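Local coordinates for protein phosphoglycerol transferase GacH (Streptococcus pyogenes MGAS5005, PDB 6DGM) that probably transfers glycerol phosphate onto the rhamnose polysaccharide of the streptococcal cell wall, through this manganese- and sn-glycerol-1-phosphate-binding sulfatase-like domain, at residues A77-Y85 and E286-F294; S56-V64 and E219-F227. All blocks are in the same frame, centred on the assembly; numbering follows the deposited sequence.

Contact 1: residues A77-Y85 and E286-F294; sequences AGLMQSDSY and ENKYLTDYF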
ATOM      1  N   ALA A  77       1.045   5.107 -12.071  1.00 19.77           N
ATOM      2  CA  ALA A  77       0.724   5.963 -10.936  1.00 18.94           C
ATOM      3  C   ALA A  77      -0.707   6.457 -11.063  1.00 19.42           C
ATOM      4  O   ALA A  77      -1.306   6.413 -12.140  1.00 20.89           O
ATOM      5  CB  ALA A  77       1.671   7.166 -10.860  1.00 19.62           C
ATOM      6  N   GLY A  78      -1.236   6.956  -9.954  1.00 18.35           N
ATOM      7  CA  GLY A  78      -2.579   7.481  -9.968  1.00 18.58           C
ATOM      8  C   GLY A  78      -3.078   7.791  -8.577  1.00 17.59           C
ATOM      9  O   GLY A  78      -2.322   8.253  -7.717  1.00 17.50           O
ATOM     10  N   LEU A  79      -4.357   7.515  -8.359  1.00 17.28           N
ATOM     11  CA  LEU A  79      -4.998   7.698  -7.074  1.00 17.59           C
ATOM     12  C   LEU A  79      -5.341   6.340  -6.476  1.00 18.04           C
ATOM     13  O   LEU A  79      -5.699   5.401  -7.194  1.00 18.02           O
ATOM     14  CB  LEU A  79      -6.284   8.512  -7.225  1.00 18.85           C
ATOM     15  CG  LEU A  79      -6.106   9.867  -7.907  1.00 21.29           C
ATOM     16  CD1 LEU A  79      -7.445  10.567  -8.054  1.00 23.17           C
ATOM     17  CD2 LEU A  79      -5.150  10.735  -7.126  1.00 21.49           C
ATOM     18  N   MET A  80      -5.222   6.259  -5.157  1.00 18.24           N
ATOM     19  CA  MET A  80      -5.615   5.091  -4.389  1.00 18.01           C
ATOM     20  C   MET A  80      -6.834   5.443  -3.550  1.00 18.70           C
ATOM     21  O   MET A  80      -6.833   6.457  -2.838  1.00 17.98           O
ATOM     22  CB  MET A  80      -4.488   4.679  -3.444  1.00 16.91           C
ATOM     23  CG  MET A  80      -4.730   3.355  -2.751  1.00 17.44           C
ATOM     24  SD  MET A  80      -3.801   3.210  -1.224  1.00 16.93           S
ATOM     25  CE  MET A  80      -4.804   4.213  -0.119  1.00 17.92           C
ATOM     26  N   GLN A  81      -7.848   4.596  -3.602  1.00 19.25           N
ATOM     27  CA  GLN A  81      -8.984   4.764  -2.710  1.00 19.99           C
ATOM     28  C   GLN A  81      -8.606   4.232  -1.327  1.00 18.20           C
ATOM     29  O   GLN A  81      -8.163   3.083  -1.190  1.00 18.15           O
ATOM     30  CB  GLN A  81     -10.215   4.038  -3.230  1.00 22.87           C
ATOM     31  CG  GLN A  81     -11.415   4.307  -2.367  1.00 26.27           C
ATOM     32  CD  GLN A  81     -12.695   3.863  -2.996  1.00 31.62           C
ATOM     33  OE1 GLN A  81     -13.170   4.467  -3.954  1.00 34.17           O
ATOM     34  NE2 GLN A  81     -13.263   2.784  -2.470  1.00 33.71           N
ATOM     35  N   SER A  82      -8.762   5.065  -0.312  1.00 17.30           N
ATOM     36  CA  SER A  82      -8.513   4.668   1.062  1.00 16.72           C
ATOM     37  C   SER A  82      -9.836   4.317   1.726  1.00 17.02           C
ATOM     38  O   SER A  82     -10.887   4.867   1.388  1.00 18.94           O
ATOM     39  CB  SER A  82      -7.867   5.823   1.835  1.00 17.06           C
ATOM     40  OG  SER A  82      -7.667   5.496   3.195  1.00 17.33           O
ATOM     41  N   ASP A  83      -9.768   3.427   2.711  1.00 16.80           N
ATOM     42  CA  ASP A  83     -10.945   3.018   3.454  1.00 17.88           C
ATOM     43  C   ASP A  83     -11.279   3.925   4.625  1.00 18.76           C
ATOM     44  O   ASP A  83     -12.352   3.741   5.215  1.00 19.15           O
ATOM     45  CB  ASP A  83     -10.755   1.591   3.974  1.00 18.43           C
ATOM     46  CG  ASP A  83     -10.638   0.603   2.850  1.00 19.26           C
ATOM     47  OD1 ASP A  83     -11.670   0.333   2.210  1.00 20.49           O
ATOM     48  OD2 ASP A  83      -9.512   0.150   2.557  1.00 19.08           O
ATOM     49  N   SER A  84     -10.423   4.891   4.960  1.00 17.24           N
ATOM     50  CA  SER A  84     -10.666   5.709   6.142  1.00 17.28           C
ATOM     51  C   SER A  84     -10.043   7.078   5.953  1.00 17.13           C
ATOM     52  O   SER A  84      -9.407   7.359   4.936  1.00 18.07           O
ATOM     53  CB  SER A  84     -10.205   4.975   7.401  1.00 18.54           C
ATOM     54  OG  SER A  84      -8.910   4.443   7.217  1.00 19.81           O
ATOM     55  N   TYR A  85     -10.300   7.949   6.929  1.00 16.91           N
ATOM     56  CA  TYR A  85      -9.865   9.341   6.912  1.00 17.23           C
ATOM     57  C   TYR A  85      -9.198   9.649   8.238  1.00 16.85           C
ATOM     58  O   TYR A  85      -9.749   9.336   9.292  1.00 17.34           O
ATOM     59  CB  TYR A  85     -11.069  10.262   6.697  1.00 18.06           C
ATOM     60  CG  TYR A  85     -10.756  11.741   6.792  1.00 17.84           C
ATOM     61  CD1 TYR A  85     -10.082  12.396   5.777  1.00 17.39           C
ATOM     62  CD2 TYR A  85     -11.175  12.479   7.885  1.00 18.18           C
ATOM     63  CE1 TYR A  85      -9.801  13.758   5.862  1.00 18.29           C
ATOM     64  CE2 TYR A  85     -10.907  13.834   7.973  1.00 18.46           C
ATOM     65  CZ  TYR A  85     -10.219  14.458   6.958  1.00 19.84           C
ATOM     66  OH  TYR A  85      -9.958  15.810   7.048  1.00 22.29           O
ATOM     67  N   GLU A 286     -15.760  12.470  -2.721  1.00 25.94           N
ATOM     68  CA  GLU A 286     -14.895  11.331  -3.009  1.00 25.30           C
ATOM     69  C   GLU A 286     -13.438  11.656  -2.695  1.00 24.31           C
ATOM     70  O   GLU A 286     -12.676  10.767  -2.293  1.00 22.94           O
ATOM     71  CB  GLU A 286     -15.066  10.877  -4.465  1.00 26.82           C
ATOM     72  CG  GLU A 286     -14.581  11.865  -5.523  1.00 32.01           C
ATOM     73  CD  GLU A 286     -15.635  12.896  -5.915  1.00 38.72           C
ATOM     74  OE1 GLU A 286     -16.700  12.961  -5.259  1.00 41.22           O
ATOM     75  OE2 GLU A 286     -15.397  13.636  -6.892  1.00 42.06           O
ATOM     76  N   ASN A 287     -13.041  12.932  -2.831  1.00 23.92           N
ATOM     77  CA  ASN A 287     -11.647  13.310  -2.615  1.00 22.02           C
ATOM     78  C   ASN A 287     -11.233  13.234  -1.153  1.00 20.36           C
ATOM     79  O   ASN A 287     -10.041  13.331  -0.859  1.00 20.90           O
ATOM     80  CB  ASN A 287     -11.392  14.710  -3.174  1.00 23.72           C
ATOM     81  CG  ASN A 287     -11.320  14.719  -4.693  1.00 29.16           C
ATOM     82  OD1 ASN A 287     -10.803  13.786  -5.302  1.00 31.09           O
ATOM     83  ND2 ASN A 287     -11.842  15.765  -5.308  1.00 32.59           N
ATOM     84  N   LYS A 288     -12.176  13.039  -0.235  1.00 19.36           N
ATOM     85  CA  LYS A 288     -11.798  12.790   1.154  1.00 18.24           C
ATOM     86  C   LYS A 288     -11.081  11.456   1.323  1.00 18.12           C
ATOM     87  O   LYS A 288     -10.426  11.254   2.350  1.00 18.40           O
ATOM     88  CB  LYS A 288     -13.045  12.866   2.026  1.00 19.63           C
ATOM     89  CG  LYS A 288     -12.828  12.732   3.507  1.00 20.25           C
ATOM     90  CD  LYS A 288     -14.148  13.035   4.243  1.00 22.29           C
ATOM     91  CE  LYS A 288     -14.075  12.642   5.706  1.00 23.05           C
ATOM     92  NZ  LYS A 288     -15.374  12.958   6.399  1.00 24.30           N
ATOM     93  N   TYR A 289     -11.165  10.556   0.330  1.00 18.15           N
ATOM     94  CA  TYR A 289     -10.634   9.203   0.448  1.00 18.45           C
ATOM     95  C   TYR A 289      -9.705   8.825  -0.699  1.00 18.85           C
ATOM     96  O   TYR A 289      -9.477   7.631  -0.927  1.00 20.90           O
ATOM     97  CB  TYR A 289     -11.783   8.190   0.558  1.00 18.31           C
ATOM     98  CG  TYR A 289     -12.653   8.465   1.757  1.00 19.01           C
ATOM     99  CD1 TYR A 289     -12.305   7.981   3.006  1.00 19.40           C
ATOM    100  CD2 TYR A 289     -13.801   9.256   1.656  1.00 20.52           C
ATOM    101  CE1 TYR A 289     -13.086   8.230   4.118  1.00 20.95           C
ATOM    102  CE2 TYR A 289     -14.588   9.527   2.777  1.00 22.85           C
ATOM    103  CZ  TYR A 289     -14.220   9.012   4.003  1.00 23.14           C
ATOM    104  OH  TYR A 289     -14.983   9.277   5.114  1.00 24.26           O
ATOM    105  N   LEU A 290      -9.127   9.800  -1.401  1.00 17.37           N
ATOM    106  CA  LEU A 290      -8.269   9.522  -2.548  1.00 17.15           C
ATOM    107  C   LEU A 290      -6.869  10.075  -2.299  1.00 17.61           C
ATOM    108  O   LEU A 290      -6.660  11.295  -2.318  1.00 19.07           O
ATOM    109  CB  LEU A 290      -8.867  10.104  -3.830  1.00 18.09           C
ATOM    110  CG  LEU A 290     -10.159   9.433  -4.300  1.00 20.59           C
ATOM    111  CD1 LEU A 290     -10.787  10.205  -5.433  1.00 21.23           C
ATOM    112  CD2 LEU A 290      -9.878   7.984  -4.717  1.00 21.97           C
ATOM    113  N   THR A 291      -5.906   9.170  -2.122  1.00 16.81           N
ATOM    114  CA  THR A 291      -4.507   9.529  -1.943  1.00 16.54           C
ATOM    115  C   THR A 291      -3.728   9.258  -3.231  1.00 16.05           C
ATOM    116  O   THR A 291      -4.249   8.710  -4.204  1.00 16.23           O
ATOM    117  CB  THR A 291      -3.896   8.713  -0.804  1.00 16.82           C
ATOM    118  OG1 THR A 291      -3.825   7.333  -1.211  1.00 16.47           O
ATOM    119  CG2 THR A 291      -4.720   8.814   0.468  1.00 17.78           C
ATOM    120  N   ASP A 292      -2.444   9.631  -3.215  1.00 15.99           N
ATOM    121  CA  ASP A 292      -1.540   9.411  -4.345  1.00 15.99           C
ATOM    122  C   ASP A 292      -0.787   8.099  -4.218  1.00 17.08           C
ATOM    123  O   ASP A 292      -0.428   7.682  -3.117  1.00 16.77           O
ATOM    124  CB  ASP A 292      -0.527  10.557  -4.399  1.00 16.38           C
ATOM    125  CG  ASP A 292      -1.195  11.899  -4.572  1.00 18.37           C
ATOM    126  OD1 ASP A 292      -1.587  12.509  -3.540  1.00 18.63           O
ATOM    127  OD2 ASP A 292      -1.363  12.328  -5.745  1.00 20.24           O
ATOM    128  N   TYR A 293      -0.547   7.449  -5.354  1.00 17.39           N
ATOM    129  CA  TYR A 293       0.347   6.301  -5.382  1.00 17.09           C
ATOM    130  C   TYR A 293       1.190   6.330  -6.655  1.00 16.95           C
ATOM    131  O   TYR A 293       0.812   6.911  -7.675  1.00 17.64           O
ATOM    132  CB  TYR A 293      -0.398   4.950  -5.294  1.00 16.55           C
ATOM    133  CG  TYR A 293      -0.875   4.433  -6.644  1.00 17.23           C
ATOM    134  CD1 TYR A 293      -0.058   3.616  -7.418  1.00 18.53           C
ATOM    135  CD2 TYR A 293      -2.126   4.785  -7.160  1.00 16.53           C
ATOM    136  CE1 TYR A 293      -0.463   3.173  -8.654  1.00 19.66           C
ATOM    137  CE2 TYR A 293      -2.538   4.341  -8.404  1.00 17.94           C
ATOM    138  CZ  TYR A 293      -1.705   3.528  -9.143  1.00 19.28           C
ATOM    139  OH  TYR A 293      -2.080   3.063 -10.381  1.00 19.92           O
ATOM    140  N   PHE A 294       2.340   5.670  -6.581  1.00 16.15           N
ATOM    141  CA  PHE A 294       3.115   5.351  -7.771  1.00 16.11           C
ATOM    142  C   PHE A 294       3.825   4.018  -7.577  1.00 16.14           C
ATOM    143  O   PHE A 294       4.054   3.563  -6.451  1.00 15.81           O
ATOM    144  CB  PHE A 294       4.084   6.473  -8.192  1.00 16.59           C
ATOM    145  CG  PHE A 294       5.210   6.759  -7.223  1.00 17.55           C
ATOM    146  CD1 PHE A 294       6.298   5.919  -7.136  1.00 18.46           C
ATOM    147  CD2 PHE A 294       5.203   7.915  -6.449  1.00 17.87           C
ATOM    148  CE1 PHE A 294       7.342   6.184  -6.276  1.00 19.11           C
ATOM    149  CE2 PHE A 294       6.257   8.199  -5.593  1.00 18.43           C
ATOM    150  CZ  PHE A 294       7.332   7.336  -5.512  1.00 19.00           C
TER
HETATM  151  O   HOH W   1      -8.598   9.479   3.461  1.00 16.63           O
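The Tyr293 ring lies with one face over the backbone of Ala77 and Gly78. Gly78 N sits 3.3 Å from Tyr293 CE2, and Ala77 CA makes a CH-pi contact with the same face. The carbonyl group of Leu79 comes to the ring edge. With CG between the backbone N and the carbonyl carbon (chi1 86°), the ring is folded across onto the neighbouring strand, where Gly78 has no side chain. The Tyr85 ring carries Lys288 CE over one face, with CE 3.6 Å from Tyr85 CG. Lys288 NZ adds an off-centre cation-pi contact and forms a salt bridge with Asp278. On the Tyr289 ring, Lys288 CG lies over one face, and Tyr289 CD1 approaches Ser84 O at 3.5 Å.

Strand 77-81 pairs antiparallel with the first part of strand 290-297. Gly78 and Tyr293 exchange two bonds, and so do Met80 and Thr291. Just past strand 77-81, Ser82 N donates a nearly straight 2.7 Å bond to Tyr289 O (175°). A water donates to both Ser84 O and Lys288 O. Met80 and Thr291 lie side by side, with Met80 CE 3.4 Å from Thr291 OG1, which bonds to Gly269 O.

Ser82 OG bonds to Asp270 O, the backbone of a manganese ligand, so the end of this strand pair is joined directly to the metal site.

Contact 2: residues S56-V64 and E219-F227; sequences SNVTVSHDV and EIVAEGKNF
Ser61 OG accepts a 2.8 Å bond from Val221 N, nearly straight at 172°. It also bonds to His62 ND1 at 2.9 Å, meeting the imidazole in its plane at the edge; either atom could be the donor. Ser61 OG sits between its own backbone N and carbonyl carbon (chi1 54°), a position that brings it to the backbone of Val221. Ser61 N donates to Val221 O, so this serine grips Val221 through both backbone and side chain. His62 CE1 is 3.2 Å from Glu219 O.

Thr59 and Glu223 exchange two backbone bonds. Lys225 N donates to Asn57 O, and the CB atoms of these two residues meet at 3.8 Å.

Val58, Val60 and Ala222 share one face of the pair. Val60 CG2 lies 4.1 Å from Ala222 CB, and Val64 CG1 lies 3.9 Å from Ile220 CG2. Leu235 of helix 229-257 touches Val58 and Ala222. The Phe227 ring is laid over Gly224 CA, which sits 3.3 Å above the ring centre, while Phe227 CZ touches Val58 CG2.

A type II beta turn from Gly224 to Phe227 begins at the last residue of strand 222-224. The arrangement is a short two-stranded antiparallel sheet at the surface, packed against helix 229-257.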
ATOM      1  N   SER A  56     -10.906  20.664  -3.002  1.00 24.40           N
ATOM      2  CA  SER A  56     -11.445  21.713  -3.864  1.00 27.19           C
ATOM      3  C   SER A  56     -11.255  23.107  -3.277  1.00 27.20           C
ATOM      4  O   SER A  56     -10.893  24.050  -3.993  1.00 28.43           O
ATOM      5  CB  SER A  56     -12.942  21.471  -4.111  1.00 33.68           C
ATOM      6  OG  SER A  56     -13.185  20.186  -4.647  1.00 41.10           O
ATOM      7  N   ASN A  57     -11.557  23.283  -1.995  1.00 26.58           N
ATOM      8  CA  ASN A  57     -11.617  24.625  -1.430  1.00 30.10           C
ATOM      9  C   ASN A  57     -10.311  25.073  -0.796  1.00 29.17           C
ATOM     10  O   ASN A  57     -10.303  26.076  -0.072  1.00 31.23           O
ATOM     11  CB  ASN A  57     -12.758  24.739  -0.421  1.00 33.65           C
ATOM     12  CG  ASN A  57     -14.113  24.708  -1.077  1.00 38.38           C
ATOM     13  OD1 ASN A  57     -14.258  25.038  -2.253  1.00 35.98           O
ATOM     14  ND2 ASN A  57     -15.121  24.330  -0.311  1.00 43.54           N
ATOM     15  N   VAL A  58      -9.218  24.389  -1.086  1.00 23.92           N
ATOM     16  CA  VAL A  58      -7.904  24.677  -0.510  1.00 24.99           C
ATOM     17  C   VAL A  58      -7.067  25.428  -1.529  1.00 24.51           C
ATOM     18  O   VAL A  58      -7.125  25.140  -2.734  1.00 24.14           O
ATOM     19  CB  VAL A  58      -7.208  23.356  -0.105  1.00 28.72           C
ATOM     20  CG1 VAL A  58      -5.685  23.497  -0.112  1.00 28.31           C
ATOM     21  CG2 VAL A  58      -7.706  22.914   1.248  1.00 33.17           C
ATOM     22  N   THR A  59      -6.261  26.369  -1.045  1.00 25.92           N
ATOM     23  CA  THR A  59      -5.265  27.053  -1.855  1.00 29.71           C
ATOM     24  C   THR A  59      -3.926  26.958  -1.134  1.00 27.12           C
ATOM     25  O   THR A  59      -3.849  27.226   0.069  1.00 27.31           O
ATOM     26  CB  THR A  59      -5.641  28.520  -2.063  1.00 34.39           C
ATOM     27  OG1 THR A  59      -6.935  28.606  -2.676  1.00 35.71           O
ATOM     28  CG2 THR A  59      -4.617  29.209  -2.967  1.00 38.56           C
ATOM     29  N   VAL A  60      -2.885  26.568  -1.862  1.00 26.35           N
ATOM     30  CA  VAL A  60      -1.525  26.494  -1.339  1.00 25.75           C
ATOM     31  C   VAL A  60      -0.672  27.448  -2.158  1.00 25.29           C
ATOM     32  O   VAL A  60      -0.832  27.532  -3.380  1.00 27.44           O
ATOM     33  CB  VAL A  60      -0.953  25.062  -1.401  1.00 28.11           C
ATOM     34  CG1 VAL A  60       0.364  24.984  -0.639  1.00 30.96           C
ATOM     35  CG2 VAL A  60      -1.940  24.068  -0.839  1.00 27.57           C
ATOM     36  N   SER A  61       0.215  28.187  -1.484  1.00 24.43           N
ATOM     37  CA  SER A  61       0.999  29.213  -2.164  1.00 26.34           C
ATOM     38  C   SER A  61       1.995  28.617  -3.153  1.00 28.53           C
ATOM     39  O   SER A  61       2.395  29.292  -4.109  1.00 29.39           O
ATOM     40  CB  SER A  61       1.764  30.048  -1.131  1.00 26.30           C
ATOM     41  OG  SER A  61       2.532  29.191  -0.292  1.00 24.92           O
ATOM     42  N   HIS A  62       2.422  27.378  -2.922  1.00 29.30           N
ATOM     43  CA  HIS A  62       3.390  26.713  -3.773  1.00 30.35           C
ATOM     44  C   HIS A  62       2.983  25.258  -3.928  1.00 29.01           C
ATOM     45  O   HIS A  62       2.302  24.690  -3.075  1.00 27.00           O
ATOM     46  CB  HIS A  62       4.796  26.723  -3.152  1.00 32.76           C
ATOM     47  CG  HIS A  62       5.365  28.090  -2.960  1.00 37.62           C
ATOM     48  ND1 HIS A  62       4.896  28.964  -2.004  1.00 40.00           N
ATOM     49  CD2 HIS A  62       6.367  28.734  -3.602  1.00 40.23           C
ATOM     50  CE1 HIS A  62       5.583  30.092  -2.071  1.00 40.84           C
ATOM     51  NE2 HIS A  62       6.480  29.978  -3.032  1.00 40.73           N
ATOM     52  N   ASP A  63       3.418  24.655  -5.024  1.00 29.51           N
ATOM     53  CA  ASP A  63       3.289  23.215  -5.184  1.00 27.67           C
ATOM     54  C   ASP A  63       4.228  22.550  -4.189  1.00 25.66           C
ATOM     55  O   ASP A  63       5.429  22.845  -4.173  1.00 26.95           O
ATOM     56  CB  ASP A  63       3.677  22.851  -6.612  1.00 29.31           C
ATOM     57  CG  ASP A  63       3.403  21.410  -6.950  1.00 31.63           C
ATOM     58  OD1 ASP A  63       3.036  20.612  -6.059  1.00 31.13           O
ATOM     59  OD2 ASP A  63       3.549  21.067  -8.136  1.00 34.87           O
ATOM     60  N   VAL A  64       3.686  21.673  -3.338  1.00 23.21           N
ATOM     61  CA  VAL A  64       4.499  21.015  -2.316  1.00 23.63           C
ATOM     62  C   VAL A  64       4.809  19.570  -2.662  1.00 22.03           C
ATOM     63  O   VAL A  64       5.518  18.901  -1.903  1.00 22.26           O
ATOM     64  CB  VAL A  64       3.885  21.135  -0.903  1.00 24.02           C
ATOM     65  CG1 VAL A  64       3.824  22.614  -0.502  1.00 25.01           C
ATOM     66  CG2 VAL A  64       2.513  20.476  -0.828  1.00 24.15           C
ATOM     67  N   GLU A 219       7.667  30.526   3.376  1.00 23.58           N
ATOM     68  CA  GLU A 219       6.977  30.973   2.175  1.00 26.13           C
ATOM     69  C   GLU A 219       5.825  30.045   1.795  1.00 24.99           C
ATOM     70  O   GLU A 219       4.946  30.452   1.023  1.00 27.04           O
ATOM     71  CB  GLU A 219       7.958  31.097   1.007  1.00 32.01           C
ATOM     72  CG  GLU A 219       8.713  29.825   0.654  1.00 38.17           C
ATOM     73  CD  GLU A 219      10.049  29.676   1.397  1.00 43.03           C
ATOM     74  OE1 GLU A 219      10.197  30.217   2.518  1.00 36.68           O
ATOM     75  OE2 GLU A 219      10.960  29.005   0.848  1.00 47.47           O
ATOM     76  N   ILE A 220       5.804  28.824   2.310  1.00 21.84           N
ATOM     77  CA  ILE A 220       4.689  27.918   2.045  1.00 22.43           C
ATOM     78  C   ILE A 220       3.572  28.242   3.022  1.00 22.54           C
ATOM     79  O   ILE A 220       3.732  28.086   4.239  1.00 22.72           O
ATOM     80  CB  ILE A 220       5.115  26.449   2.162  1.00 23.02           C
ATOM     81  CG1 ILE A 220       6.109  26.092   1.063  1.00 24.74           C
ATOM     82  CG2 ILE A 220       3.885  25.529   2.103  1.00 24.25           C
ATOM     83  CD1 ILE A 220       6.680  24.730   1.229  1.00 25.93           C
ATOM     84  N   VAL A 221       2.448  28.710   2.497  1.00 23.42           N
ATOM     85  CA  VAL A 221       1.286  29.043   3.310  1.00 24.59           C
ATOM     86  C   VAL A 221       0.067  28.477   2.596  1.00 26.17           C
ATOM     87  O   VAL A 221       0.010  28.434   1.365  1.00 27.10           O
ATOM     88  CB  VAL A 221       1.127  30.557   3.555  1.00 28.83           C
ATOM     89  CG1 VAL A 221       2.337  31.106   4.310  1.00 27.92           C
ATOM     90  CG2 VAL A 221       0.926  31.288   2.270  1.00 34.45           C
ATOM     91  N   ALA A 222      -0.904  28.029   3.377  1.00 27.82           N
ATOM     92  CA  ALA A 222      -2.079  27.380   2.819  1.00 29.70           C
ATOM     93  C   ALA A 222      -3.301  27.864   3.577  1.00 29.70           C
ATOM     94  O   ALA A 222      -3.229  28.229   4.757  1.00 30.84           O
ATOM     95  CB  ALA A 222      -1.970  25.855   2.882  1.00 29.70           C
ATOM     96  N   GLU A 223      -4.419  27.908   2.874  1.00 29.53           N
ATOM     97  CA  GLU A 223      -5.672  28.273   3.508  1.00 29.62           C
ATOM     98  C   GLU A 223      -6.785  27.522   2.802  1.00 27.09           C
ATOM     99  O   GLU A 223      -6.633  27.070   1.665  1.00 28.00           O
ATOM    100  CB  GLU A 223      -5.923  29.778   3.462  1.00 35.30           C
ATOM    101  CG  GLU A 223      -6.016  30.346   2.069  1.00 45.54           C
ATOM    102  CD  GLU A 223      -6.186  31.849   2.074  1.00 57.07           C
ATOM    103  OE1 GLU A 223      -5.766  32.490   3.060  1.00 58.19           O
ATOM    104  OE2 GLU A 223      -6.746  32.385   1.093  1.00 64.86           O
ATOM    105  N   GLY A 224      -7.895  27.375   3.508  1.00 25.55           N
ATOM    106  CA  GLY A 224      -9.095  26.797   2.949  1.00 25.48           C
ATOM    107  C   GLY A 224     -10.268  27.749   3.132  1.00 26.52           C
ATOM    108  O   GLY A 224     -10.303  28.536   4.078  1.00 26.22           O
ATOM    109  N   LYS A 225     -11.225  27.660   2.209  1.00 27.14           N
ATOM    110  CA  LYS A 225     -12.403  28.511   2.261  1.00 27.81           C
ATOM    111  C   LYS A 225     -13.146  28.288   3.570  1.00 27.62           C
ATOM    112  O   LYS A 225     -13.477  27.153   3.928  1.00 26.40           O
ATOM    113  CB  LYS A 225     -13.318  28.183   1.074  1.00 32.04           C
ATOM    114  CG  LYS A 225     -14.520  29.094   0.945  1.00 39.23           C
ATOM    115  CD  LYS A 225     -15.389  28.727  -0.257  1.00 46.46           C
ATOM    116  CE  LYS A 225     -16.655  29.571  -0.291  1.00 54.86           C
ATOM    117  NZ  LYS A 225     -17.418  29.401  -1.561  1.00 61.96           N
ATOM    118  N   ASN A 226     -13.367  29.377   4.307  1.00 28.06           N
ATOM    119  CA  ASN A 226     -14.102  29.323   5.569  1.00 29.15           C
ATOM    120  C   ASN A 226     -13.418  28.454   6.618  1.00 27.45           C
ATOM    121  O   ASN A 226     -14.058  28.037   7.591  1.00 30.05           O
ATOM    122  CB  ASN A 226     -15.536  28.855   5.345  1.00 32.62           C
ATOM    123  CG  ASN A 226     -16.309  29.810   4.486  1.00 39.04           C
ATOM    124  OD1 ASN A 226     -16.221  31.018   4.673  1.00 39.17           O
ATOM    125  ND2 ASN A 226     -17.050  29.282   3.517  1.00 43.98           N
ATOM    126  N   PHE A 227     -12.123  28.203   6.467  1.00 25.21           N
ATOM    127  CA  PHE A 227     -11.411  27.452   7.484  1.00 23.92           C
ATOM    128  C   PHE A 227     -11.219  28.299   8.736  1.00 24.46           C
ATOM    129  O   PHE A 227     -11.069  29.527   8.670  1.00 24.72           O
ATOM    130  CB  PHE A 227     -10.024  27.036   7.000  1.00 22.67           C
ATOM    131  CG  PHE A 227     -10.006  25.805   6.149  1.00 22.26           C
ATOM    132  CD1 PHE A 227     -11.132  25.369   5.478  1.00 24.00           C
ATOM    133  CD2 PHE A 227      -8.848  25.086   6.030  1.00 21.04           C
ATOM    134  CE1 PHE A 227     -11.084  24.228   4.674  1.00 24.74           C
ATOM    135  CE2 PHE A 227      -8.789  23.944   5.249  1.00 22.40           C
ATOM    136  CZ  PHE A 227      -9.912  23.513   4.570  1.00 24.05           C
TER
HETATM  137  O   HOH W   2     -14.406  24.759   2.958  1.00 24.46           O

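How the contacts relate
The two contacts lie on the same side of the chain's centre, with centres about 19 Å apart and nearest atoms about 5 Å apart; they do not touch. They belong to different sheets. Contact 1 joins two adjacent strands of the eight-stranded mixed sheet, close to the manganese site. Contact 2 is a separate two-stranded sheet at the surface, away from the annotated sites. Along the chain the segments alternate: 56-64, 77-85, 219-227, 286-294. Helix 66-74 connects the first two, and helix 229-257 and strand 263-269 lie between the last two. The chain thus passes from the surface pair to the central sheet twice, and both contacts fall in one sulfatase-like domain.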